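PDB 5DXF: trehalose-6-phosphate phosphatase from Candida albicans, which belongs to glycosyltransferase family 20, whose members adopt the GT-B fold, two Rossmann-like domains that face each other across a cleft. Local coordinates for residues 338-349 / 429-438. Residues are numbered along the deposited sequence; the frame is centred on the assembly and turned at random.
Sequences DRLDKVRGVIQK and LITSVRDGMN
Lys349 runs past Leu429, and Arg344 meets Asp435, where two loops leave the C-terminal ends of strands 332-339 and 428-430 in one Rossmann-like domain of the GT-B fold. The tight part lies beside the strands. With Lys349 CG anti to the backbone N (chi1 -177°), CG lies 3.8 Å from Leu429 CD2, the two side chains running antiparallel; the bend beyond CG turns CE and NZ to Leu429 O. A long aliphatic stem suits this buried passage, while its amine requires polar company: NZ forms a salt bridge with Asp338 OD2 at 2.9 Å and a weak hydrogen bond to Leu429 O. Gln371 bonds both NZ and OD2, so the buried charges are doubly tied. The other carboxylate oxygen, Asp338 OD1, accepts a hydrogen bond from a water that also donates to Arg344 O and accepts from Thr431 N, joining strand end and loop to Thr431. Gly345, at the N-cap of helix 346-359, has positive phi (65°), and its lack of a side chain lets its CA approach to 3.5 Å from Thr431 O in a CA-H...O contact.

Farther along, Arg344, Val433 and Arg434 are partly exposed, and this side is more open to solvent. Val433 directs its branched side chain at segment 338-349, its CG2 touching Gln348 OE1 only lightly at 3.9 Å. Arg434 N donates to Val343 O at 3.2 Å, while the Arg434 side chain turns to Phe160 O and makes a cation-pi contact with Tyr162. Arg344 CB points away from 429-438, but the bend at chi2 brings the guanidinium back to buried Asp435, whose OD1 is held by Thr461 OG1 and Gly462 N. Guanidinium and carboxylate planes lie 60° apart, with Asp435 CB over one guanidinium face; the salt bridge rests on a single nitrogen, Arg344 NH1, 3.0 Å from Asp435 OD2.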
# COMPACT_ATOMS: atom_id res chain seq x y z
N ASP A 338 -9.75 -1.42 -5.35
CA ASP A 338 -9.26 -0.28 -4.59
C ASP A 338 -10.07 -0.10 -3.31
O ASP A 338 -11.23 -0.48 -3.26
CB ASP A 338 -9.31 1.00 -5.42
CG ASP A 338 -8.53 0.88 -6.72
OD1 ASP A 338 -7.30 1.12 -6.70
OD2 ASP A 338 -9.14 0.56 -7.76
N ARG A 339 -9.44 0.47 -2.29
CA ARG A 339 -10.17 0.88 -1.10
C ARG A 339 -11.06 2.07 -1.45
O ARG A 339 -10.69 2.91 -2.27
CB ARG A 339 -9.22 1.25 0.03
CG ARG A 339 -8.57 0.05 0.72
CD ARG A 339 -7.56 0.49 1.76
NE ARG A 339 -7.23 -0.58 2.69
CZ ARG A 339 -6.45 -0.43 3.76
NH1 ARG A 339 -5.91 0.75 4.03
NH2 ARG A 339 -6.20 -1.46 4.55
N LEU A 340 -12.22 2.18 -0.82
CA LEU A 340 -13.10 3.27 -1.16
C LEU A 340 -12.64 4.46 -0.37
O LEU A 340 -12.86 4.55 0.82
CB LEU A 340 -14.54 2.92 -0.80
CG LEU A 340 -15.41 2.37 -1.92
CD1 LEU A 340 -16.87 2.34 -1.51
CD2 LEU A 340 -15.21 3.19 -3.17
N ASP A 341 -12.00 5.38 -1.06
CA ASP A 341 -11.27 6.47 -0.45
C ASP A 341 -11.15 7.64 -1.39
O ASP A 341 -11.43 7.51 -2.57
CB ASP A 341 -9.87 6.01 -0.09
CG ASP A 341 -9.61 6.12 1.36
OD1 ASP A 341 -10.24 6.98 2.00
OD2 ASP A 341 -8.78 5.35 1.88
N LYS A 342 -10.79 8.79 -0.86
CA LYS A 342 -10.50 9.95 -1.67
C LYS A 342 -9.29 9.78 -2.58
O LYS A 342 -9.29 10.24 -3.71
CB LYS A 342 -10.32 11.18 -0.79
CG LYS A 342 -11.52 11.49 0.08
CD LYS A 342 -11.54 12.95 0.48
CE LYS A 342 -12.73 13.26 1.37
NZ LYS A 342 -12.31 13.45 2.78
N VAL A 343 -8.26 9.13 -2.08
CA VAL A 343 -6.96 9.02 -2.74
C VAL A 343 -6.89 7.93 -3.80
O VAL A 343 -6.15 8.06 -4.77
CB VAL A 343 -5.84 8.77 -1.71
CG1 VAL A 343 -5.54 10.05 -0.95
CG2 VAL A 343 -6.22 7.65 -0.75
N ARG A 344 -7.65 6.85 -3.62
CA ARG A 344 -7.58 5.72 -4.53
C ARG A 344 -8.31 5.99 -5.85
O ARG A 344 -8.20 5.22 -6.80
CB ARG A 344 -8.14 4.46 -3.86
CG ARG A 344 -7.27 3.96 -2.72
CD ARG A 344 -5.85 3.71 -3.18
NE ARG A 344 -5.00 3.17 -2.12
CZ ARG A 344 -3.79 2.67 -2.31
NH1 ARG A 344 -3.27 2.64 -3.53
NH2 ARG A 344 -3.09 2.19 -1.29
N GLY A 345 -9.06 7.09 -5.89
CA GLY A 345 -9.60 7.62 -7.12
C GLY A 345 -10.63 6.77 -7.85
O GLY A 345 -10.61 6.69 -9.08
N VAL A 346 -11.54 6.16 -7.11
CA VAL A 346 -12.62 5.37 -7.72
C VAL A 346 -13.60 6.29 -8.44
O VAL A 346 -14.10 5.96 -9.52
CB VAL A 346 -13.36 4.53 -6.66
CG1 VAL A 346 -14.49 3.74 -7.31
CG2 VAL A 346 -12.39 3.59 -5.96
N ILE A 347 -13.87 7.44 -7.84
CA ILE A 347 -14.77 8.44 -8.41
C ILE A 347 -14.31 8.89 -9.79
O ILE A 347 -15.11 8.96 -10.73
CB ILE A 347 -14.89 9.66 -7.48
CG1 ILE A 347 -15.65 9.29 -6.21
CG2 ILE A 347 -15.58 10.81 -8.20
CD1 ILE A 347 -15.53 10.31 -5.10
N GLN A 348 -13.02 9.19 -9.92
CA GLN A 348 -12.45 9.62 -11.19
C GLN A 348 -12.55 8.51 -12.23
O GLN A 348 -12.79 8.77 -13.41
CB GLN A 348 -10.99 10.06 -11.01
CG GLN A 348 -10.82 11.39 -10.28
CD GLN A 348 -11.14 11.30 -8.81
OE1 GLN A 348 -10.88 10.28 -8.16
NE2 GLN A 348 -11.71 12.37 -8.26
N LYS A 349 -12.36 7.27 -11.78
CA LYS A 349 -12.47 6.11 -12.65
C LYS A 349 -13.89 5.98 -13.20
O LYS A 349 -14.09 5.76 -14.40
CB LYS A 349 -12.09 4.83 -11.90
CG LYS A 349 -12.12 3.57 -12.75
CD LYS A 349 -11.89 2.33 -11.90
CE LYS A 349 -10.64 2.46 -11.04
NZ LYS A 349 -10.32 1.20 -10.31
N LEU A 429 -7.47 -0.45 -14.88
CA LEU A 429 -7.47 1.01 -14.79
C LEU A 429 -7.15 1.46 -13.37
O LEU A 429 -7.91 1.20 -12.44
CB LEU A 429 -8.82 1.59 -15.24
CG LEU A 429 -8.97 3.11 -15.31
CD1 LEU A 429 -7.77 3.74 -16.01
CD2 LEU A 429 -10.27 3.49 -16.04
N ILE A 430 -6.01 2.13 -13.21
CA ILE A 430 -5.63 2.69 -11.91
C ILE A 430 -5.70 4.21 -11.98
O ILE A 430 -5.02 4.83 -12.79
CB ILE A 430 -4.21 2.24 -11.49
CG1 ILE A 430 -4.08 0.72 -11.58
CG2 ILE A 430 -3.88 2.74 -10.10
CD1 ILE A 430 -5.14 -0.03 -10.80
N THR A 431 -6.53 4.81 -11.12
CA THR A 431 -6.81 6.24 -11.16
C THR A 431 -6.48 6.93 -9.84
O THR A 431 -7.03 7.99 -9.52
CB THR A 431 -8.29 6.50 -11.50
OG1 THR A 431 -9.12 5.74 -10.61
CG2 THR A 431 -8.58 6.09 -12.93
N SER A 432 -5.58 6.32 -9.08
CA SER A 432 -5.21 6.81 -7.75
C SER A 432 -4.81 8.28 -7.75
O SER A 432 -3.98 8.71 -8.55
CB SER A 432 -4.08 5.96 -7.19
OG SER A 432 -4.51 4.64 -6.93
N VAL A 433 -5.41 9.05 -6.85
CA VAL A 433 -5.11 10.47 -6.72
C VAL A 433 -3.75 10.69 -6.06
O VAL A 433 -2.98 11.56 -6.47
CB VAL A 433 -6.21 11.20 -5.91
CG1 VAL A 433 -5.71 12.53 -5.34
CG2 VAL A 433 -7.44 11.42 -6.78
N ARG A 434 -3.46 9.86 -5.05
CA ARG A 434 -2.21 9.96 -4.32
C ARG A 434 -1.97 8.72 -3.46
O ARG A 434 -2.73 8.43 -2.54
CB ARG A 434 -2.20 11.21 -3.44
CG ARG A 434 -0.92 11.42 -2.65
CD ARG A 434 -0.77 12.87 -2.23
NE ARG A 434 0.29 13.07 -1.24
CZ ARG A 434 1.55 13.35 -1.53
NH1 ARG A 434 1.93 13.46 -2.80
NH2 ARG A 434 2.44 13.52 -0.56
N ASP A 435 -0.90 7.98 -3.77
CA ASP A 435 -0.51 6.83 -2.96
C ASP A 435 0.99 6.57 -2.98
O ASP A 435 1.71 7.12 -3.82
CB ASP A 435 -1.26 5.57 -3.41
CG ASP A 435 -1.04 5.24 -4.88
OD1 ASP A 435 -0.03 5.67 -5.47
OD2 ASP A 435 -1.89 4.53 -5.46
N GLY A 436 1.46 5.74 -2.06
CA GLY A 436 2.84 5.32 -2.05
C GLY A 436 3.11 4.36 -3.19
O GLY A 436 4.03 4.56 -3.98
N MET A 437 2.29 3.31 -3.27
CA MET A 437 2.44 2.31 -4.32
C MET A 437 1.13 1.58 -4.61
O MET A 437 0.35 1.29 -3.70
CB MET A 437 3.51 1.29 -3.93
CG MET A 437 4.86 1.55 -4.58
SD MET A 437 4.73 1.54 -6.38
CE MET A 437 6.21 2.44 -6.82
N ASN A 438 0.90 1.29 -5.88
CA ASN A 438 -0.26 0.50 -6.29
C ASN A 438 0.14 -0.94 -6.58
O ASN A 438 0.65 -1.25 -7.66
CB ASN A 438 -0.94 1.13 -7.51
CG ASN A 438 -2.31 0.54 -7.77
OD1 ASN A 438 -2.47 -0.39 -8.56
ND2 ASN A 438 -3.32 1.09 -7.10
O HOH W 1 -7.12 2.99 -8.72